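Local atomic coordinates of hypothetical protein yihE (PDB entry 1ZYL), a protein that phosphorylates itself and probably other proteins on serine and threonine, using ATP and magnesium, and probably helps Escherichia coli withstand stress linked to reactive oxygen species. Residues E155-F160 / K176-L181; M272-Y277 / T307-E312. All blocks are in the same frame, centred on the assembly; numbering follows the deposited sequence.

Contact 1: E155-F160 / K176-L181; sequences EPRKLF and KATDEL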
# COMPACT_ATOMS: atom_id res chain seq x y z
N GLU A 155 1.46 -8.66 -15.27
CA GLU A 155 2.84 -8.18 -15.27
C GLU A 155 3.71 -9.08 -14.40
O GLU A 155 4.77 -9.54 -14.83
CB GLU A 155 2.92 -6.73 -14.78
CG GLU A 155 2.75 -5.71 -15.87
CD GLU A 155 3.09 -4.30 -15.41
OE1 GLU A 155 2.25 -3.68 -14.72
OE2 GLU A 155 4.20 -3.82 -15.73
N PRO A 156 3.29 -9.32 -13.15
CA PRO A 156 4.08 -10.19 -12.28
C PRO A 156 4.31 -11.56 -12.93
O PRO A 156 5.43 -12.06 -12.96
CB PRO A 156 3.22 -10.27 -11.03
CG PRO A 156 2.63 -8.90 -10.96
CD PRO A 156 2.22 -8.65 -12.40
N ARG A 157 3.25 -12.17 -13.45
CA ARG A 157 3.41 -13.46 -14.09
C ARG A 157 4.49 -13.40 -15.16
O ARG A 157 5.20 -14.37 -15.37
CB ARG A 157 2.11 -13.93 -14.72
CG ARG A 157 2.26 -15.24 -15.48
CD ARG A 157 2.71 -16.35 -14.56
NE ARG A 157 3.67 -17.26 -15.19
CZ ARG A 157 3.43 -17.98 -16.28
NH1 ARG A 157 4.36 -18.77 -16.77
NH2 ARG A 157 2.25 -17.90 -16.88
N LYS A 158 4.59 -12.26 -15.84
CA LYS A 158 5.61 -12.11 -16.89
C LYS A 158 7.00 -12.09 -16.27
O LYS A 158 7.93 -12.66 -16.82
CB LYS A 158 5.39 -10.81 -17.67
CG LYS A 158 4.18 -10.82 -18.57
CD LYS A 158 4.05 -9.50 -19.32
CE LYS A 158 2.77 -9.47 -20.13
NZ LYS A 158 2.64 -10.68 -20.99
N LEU A 159 7.14 -11.42 -15.14
CA LEU A 159 8.42 -11.37 -14.47
C LEU A 159 8.75 -12.80 -14.04
O LEU A 159 9.81 -13.32 -14.34
CB LEU A 159 8.33 -10.46 -13.25
CG LEU A 159 9.65 -10.01 -12.62
CD1 LEU A 159 10.45 -9.27 -13.67
CD2 LEU A 159 9.38 -9.12 -11.41
N PHE A 160 7.81 -13.43 -13.34
CA PHE A 160 7.98 -14.79 -12.86
C PHE A 160 8.57 -15.72 -13.92
O PHE A 160 9.40 -16.58 -13.61
CB PHE A 160 6.63 -15.37 -12.40
CG PHE A 160 6.03 -14.68 -11.20
CD1 PHE A 160 4.77 -15.06 -10.74
CD2 PHE A 160 6.70 -13.66 -10.54
CE1 PHE A 160 4.19 -14.44 -9.64
CE2 PHE A 160 6.13 -13.04 -9.43
CZ PHE A 160 4.87 -13.43 -8.99
N LYS A 176 2.44 -22.88 -12.66
CA LYS A 176 1.15 -23.53 -12.91
C LYS A 176 0.17 -23.07 -11.84
O LYS A 176 -0.96 -22.69 -12.14
CB LYS A 176 1.31 -25.05 -12.85
CG LYS A 176 0.10 -25.87 -13.27
CD LYS A 176 0.42 -27.34 -13.16
CE LYS A 176 -0.70 -28.23 -13.68
NZ LYS A 176 -1.91 -28.17 -12.83
N ALA A 177 0.60 -23.10 -10.59
CA ALA A 177 -0.24 -22.66 -9.49
C ALA A 177 -0.60 -21.19 -9.71
O ALA A 177 -1.69 -20.76 -9.35
CB ALA A 177 0.49 -22.83 -8.16
N THR A 178 0.31 -20.41 -10.29
CA THR A 178 0.03 -19.00 -10.53
C THR A 178 -1.06 -18.83 -11.59
O THR A 178 -2.10 -18.22 -11.34
CB THR A 178 1.29 -18.23 -10.96
OG1 THR A 178 2.18 -18.13 -9.84
CG2 THR A 178 0.94 -16.83 -11.41
N ASP A 179 -0.82 -19.38 -12.77
CA ASP A 179 -1.79 -19.31 -13.86
C ASP A 179 -3.18 -19.65 -13.31
O ASP A 179 -4.16 -18.93 -13.53
CB ASP A 179 -1.39 -20.29 -14.97
CG ASP A 179 -0.08 -19.89 -15.67
OD1 ASP A 179 0.41 -20.67 -16.50
OD2 ASP A 179 0.45 -18.81 -15.38
N GLU A 180 -3.27 -20.77 -12.60
CA GLU A 180 -4.52 -21.22 -12.02
C GLU A 180 -5.12 -20.15 -11.12
O GLU A 180 -6.33 -19.98 -11.07
CB GLU A 180 -4.28 -22.49 -11.19
CG GLU A 180 -4.54 -23.80 -11.93
CD GLU A 180 -3.70 -24.96 -11.39
OE1 GLU A 180 -3.40 -24.98 -10.18
OE2 GLU A 180 -3.34 -25.84 -12.20
N LEU A 181 -4.25 -19.43 -10.42
CA LEU A 181 -4.73 -18.39 -9.53
C LEU A 181 -5.23 -17.21 -10.33
O LEU A 181 -6.32 -16.72 -10.06
CB LEU A 181 -3.63 -17.94 -8.56
CG LEU A 181 -4.09 -17.00 -7.44
CD1 LEU A 181 -5.21 -17.66 -6.65
CD2 LEU A 181 -2.94 -16.67 -6.51

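Contact 2: M272-Y277 / T307-E312; sequences MRLVYY and TATFIE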
# COMPACT_ATOMS: atom_id res chain seq x y z
N MET A 272 -4.67 -10.86 -5.44
CA MET A 272 -3.95 -9.85 -6.20
C MET A 272 -2.74 -9.30 -5.45
O MET A 272 -1.67 -9.16 -6.04
CB MET A 272 -4.91 -8.71 -6.57
CG MET A 272 -5.83 -9.05 -7.74
SD MET A 272 -7.11 -7.82 -8.06
CE MET A 272 -8.27 -8.87 -8.36
N ARG A 273 -2.92 -9.00 -4.17
CA ARG A 273 -1.83 -8.45 -3.36
C ARG A 273 -0.76 -9.52 -3.17
O ARG A 273 0.43 -9.23 -3.03
CB ARG A 273 -2.35 -8.02 -1.99
CG ARG A 273 -1.27 -7.48 -1.06
CD ARG A 273 -1.78 -7.25 0.34
NE ARG A 273 -2.00 -5.84 0.64
CZ ARG A 273 -1.05 -5.01 1.06
NH1 ARG A 273 0.19 -5.46 1.25
NH2 ARG A 273 -1.34 -3.73 1.31
N LEU A 274 -1.21 -10.77 -3.18
CA LEU A 274 -0.30 -11.88 -2.98
C LEU A 274 0.66 -12.02 -4.14
O LEU A 274 1.87 -12.04 -3.94
CB LEU A 274 -1.09 -13.16 -2.79
CG LEU A 274 -0.83 -13.93 -1.50
CD1 LEU A 274 -0.88 -13.01 -0.31
CD2 LEU A 274 -1.87 -15.02 -1.39
N VAL A 275 0.12 -12.12 -5.34
CA VAL A 275 0.97 -12.28 -6.50
C VAL A 275 1.79 -11.04 -6.84
O VAL A 275 2.93 -11.16 -7.29
CB VAL A 275 0.14 -12.73 -7.71
CG1 VAL A 275 -1.10 -11.90 -7.81
CG2 VAL A 275 0.96 -12.61 -8.98
N TYR A 276 1.25 -9.85 -6.60
CA TYR A 276 2.02 -8.65 -6.90
C TYR A 276 3.21 -8.52 -5.97
O TYR A 276 4.31 -8.16 -6.40
CB TYR A 276 1.15 -7.39 -6.79
CG TYR A 276 1.92 -6.11 -7.07
CD1 TYR A 276 2.35 -5.79 -8.36
CD2 TYR A 276 2.27 -5.24 -6.04
CE1 TYR A 276 3.12 -4.65 -8.61
CE2 TYR A 276 3.03 -4.10 -6.27
CZ TYR A 276 3.46 -3.81 -7.56
OH TYR A 276 4.23 -2.68 -7.79
N TYR A 277 2.99 -8.81 -4.69
CA TYR A 277 4.04 -8.71 -3.68
C TYR A 277 5.30 -9.52 -4.00
O TYR A 277 6.40 -9.19 -3.55
CB TYR A 277 3.47 -9.13 -2.32
CG TYR A 277 4.49 -9.24 -1.22
CD1 TYR A 277 5.17 -10.43 -1.01
CD2 TYR A 277 4.76 -8.17 -0.38
CE1 TYR A 277 6.10 -10.56 0.02
CE2 TYR A 277 5.70 -8.28 0.67
CZ TYR A 277 6.36 -9.49 0.86
OH TYR A 277 7.27 -9.63 1.88
N THR A 307 3.79 -21.72 -3.56
CA THR A 307 3.04 -22.53 -4.53
C THR A 307 1.78 -23.09 -3.88
O THR A 307 0.70 -23.08 -4.46
CB THR A 307 3.91 -23.69 -5.04
OG1 THR A 307 5.06 -23.15 -5.69
CG2 THR A 307 3.15 -24.56 -6.02
N ALA A 308 1.92 -23.59 -2.67
CA ALA A 308 0.80 -24.15 -1.97
C ALA A 308 -0.18 -23.04 -1.57
O ALA A 308 -1.40 -23.25 -1.57
CB ALA A 308 1.29 -24.90 -0.74
N THR A 309 0.34 -21.87 -1.22
CA THR A 309 -0.54 -20.77 -0.85
C THR A 309 -1.39 -20.36 -2.05
O THR A 309 -2.58 -20.10 -1.92
CB THR A 309 0.24 -19.53 -0.37
OG1 THR A 309 0.70 -19.73 0.98
CG2 THR A 309 -0.66 -18.29 -0.44
N PHE A 310 -0.78 -20.30 -3.22
CA PHE A 310 -1.54 -19.93 -4.39
C PHE A 310 -2.62 -20.98 -4.62
O PHE A 310 -3.80 -20.65 -4.68
CB PHE A 310 -0.62 -19.79 -5.62
CG PHE A 310 0.26 -18.56 -5.59
CD1 PHE A 310 1.08 -18.26 -6.67
CD2 PHE A 310 0.23 -17.68 -4.51
CE1 PHE A 310 1.87 -17.09 -6.67
CE2 PHE A 310 1.02 -16.51 -4.50
CZ PHE A 310 1.83 -16.22 -5.58
N ILE A 311 -2.23 -22.24 -4.73
CA ILE A 311 -3.20 -23.31 -4.93
C ILE A 311 -4.35 -23.22 -3.93
O ILE A 311 -5.51 -23.48 -4.27
CB ILE A 311 -2.53 -24.71 -4.81
CG1 ILE A 311 -1.69 -24.97 -6.06
CG2 ILE A 311 -3.60 -25.80 -4.62
CD1 ILE A 311 -1.11 -26.36 -6.14
N GLU A 312 -4.04 -22.86 -2.69
CA GLU A 312 -5.06 -22.74 -1.66
C GLU A 312 -6.02 -21.57 -1.93
O GLU A 312 -7.23 -21.68 -1.69
CB GLU A 312 -4.42 -22.58 -0.29
CG GLU A 312 -4.77 -23.70 0.66
CD GLU A 312 -6.25 -24.05 0.60
OE1 GLU A 312 -7.09 -23.14 0.77
OE2 GLU A 312 -6.57 -25.25 0.39

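Contact 1: E155-F160 / K176-L181
Arg157 reaches across from helix 149-161 to Thr178 and Asp179 of helix 171-188, two neighbouring antiparallel helices in the mainly helical C-terminal lobe of the kinase fold; the protein belongs to the phosphotransferase (APH) family of the protein kinase clan. The short segments run at 168° to each other with axes 11.1 Å apart, and Arg157 and Thr178 face each other at the nearest backbone approach. The tightly packed part centres on Thr178. Its methyl CG2 lies 3.6 Å from Arg157 CD, and Phe160 CD1 lies 4.1 Å from Thr178 OG1; the Phe160 ring continues into an edge-to-face contact with Phe174. Thr178 OG1 sits beside its own backbone N and hydrogen-bonds to Phe174 O one turn back, which satisfies the hydroxyl inside the helix and leaves CG2 to meet Arg157. Behind this layer, Phe310 of helix 300-316 packs on Thr178 and Leu278 of helix 266-283 on Phe160. The other side is a partly exposed salt bridge. There the Arg157 chain, bent at chi2 and chi3, carries the guanidinium to Asp179, whose carboxylate plane is turned 55° from it. A second carboxylate, Glu161 OE2, pairs with Arg157 NH1, so the guanidinium is shared between two acids. The bridge between the helices runs from Arg157 NH2 to Asp179 OD2, the nearer carboxylate oxygen.

Contact 2: M272-Y277 / T307-E312
Leu274 and Val275 of helix 266-283 meet Thr309 and Phe310 of helix 300-316, an antiparallel helix pair in the mainly helical C-terminal lobe of the kinase fold. The axes of the short segments are 11.3 Å apart and cross at -155°; at that spacing side chains bridge the gap, and the contact is wholly apolar. Its first shell has two patches of packing. On one, Leu274 CD2 touches Thr309 CG2 at 3.6 Å, the two side chains crossing at about a right angle. On the other, the far end of the Phe310 ring reaches helix 266-283, with CE2 4.3 Å from Leu274 CB and CZ 4.4 Å from Val275 CB; the same CZ rests 4.1 Å from Val275 CA. The ring gets there with CG anti to the carbonyl carbon of Phe310 (chi1 -73°), a setting that carries it over to the neighbouring helix although its CB does not point straight across.

The next shell fixes these groups. With chi1 at -78°, Thr309 holds CG2 anti to the backbone N, and this torsion makes the methyl the branch offered to Leu274; OG1 adds a weak hydrogen bond to Arg305 O in the preceding turn. Leu278 also packs on Phe310, and Leu153, Pro156 and Phe160 of helix 149-161 pack on Val275. Farther out, next to Leu274 in the chain, Arg273 turns to the active site, where its NH2 forms a salt bridge with OD2 of Asp201, the probable proton acceptor.

Contact 1 and contact 2 come in series along the chain, 155-160/176-181 closing before 272-277/307-312 opens, yet their centres are only 9 Å apart. They share no helix; instead each joins one antiparallel pair, and the two pairs pack together into a cluster of four helices, 149-161, 171-188, 266-283 and 300-316. The pairs pack against each other through, among others, Thr178 on Phe310, the Phe160 ring against the backbone carbonyl of Val275, and Ala177 on Thr307 and Ile311. The C-terminal helix 300-316 is thereby built into the helical lobe, and contact 2 reaches toward the probable catalytic site, whereas contact 1 lies away from it.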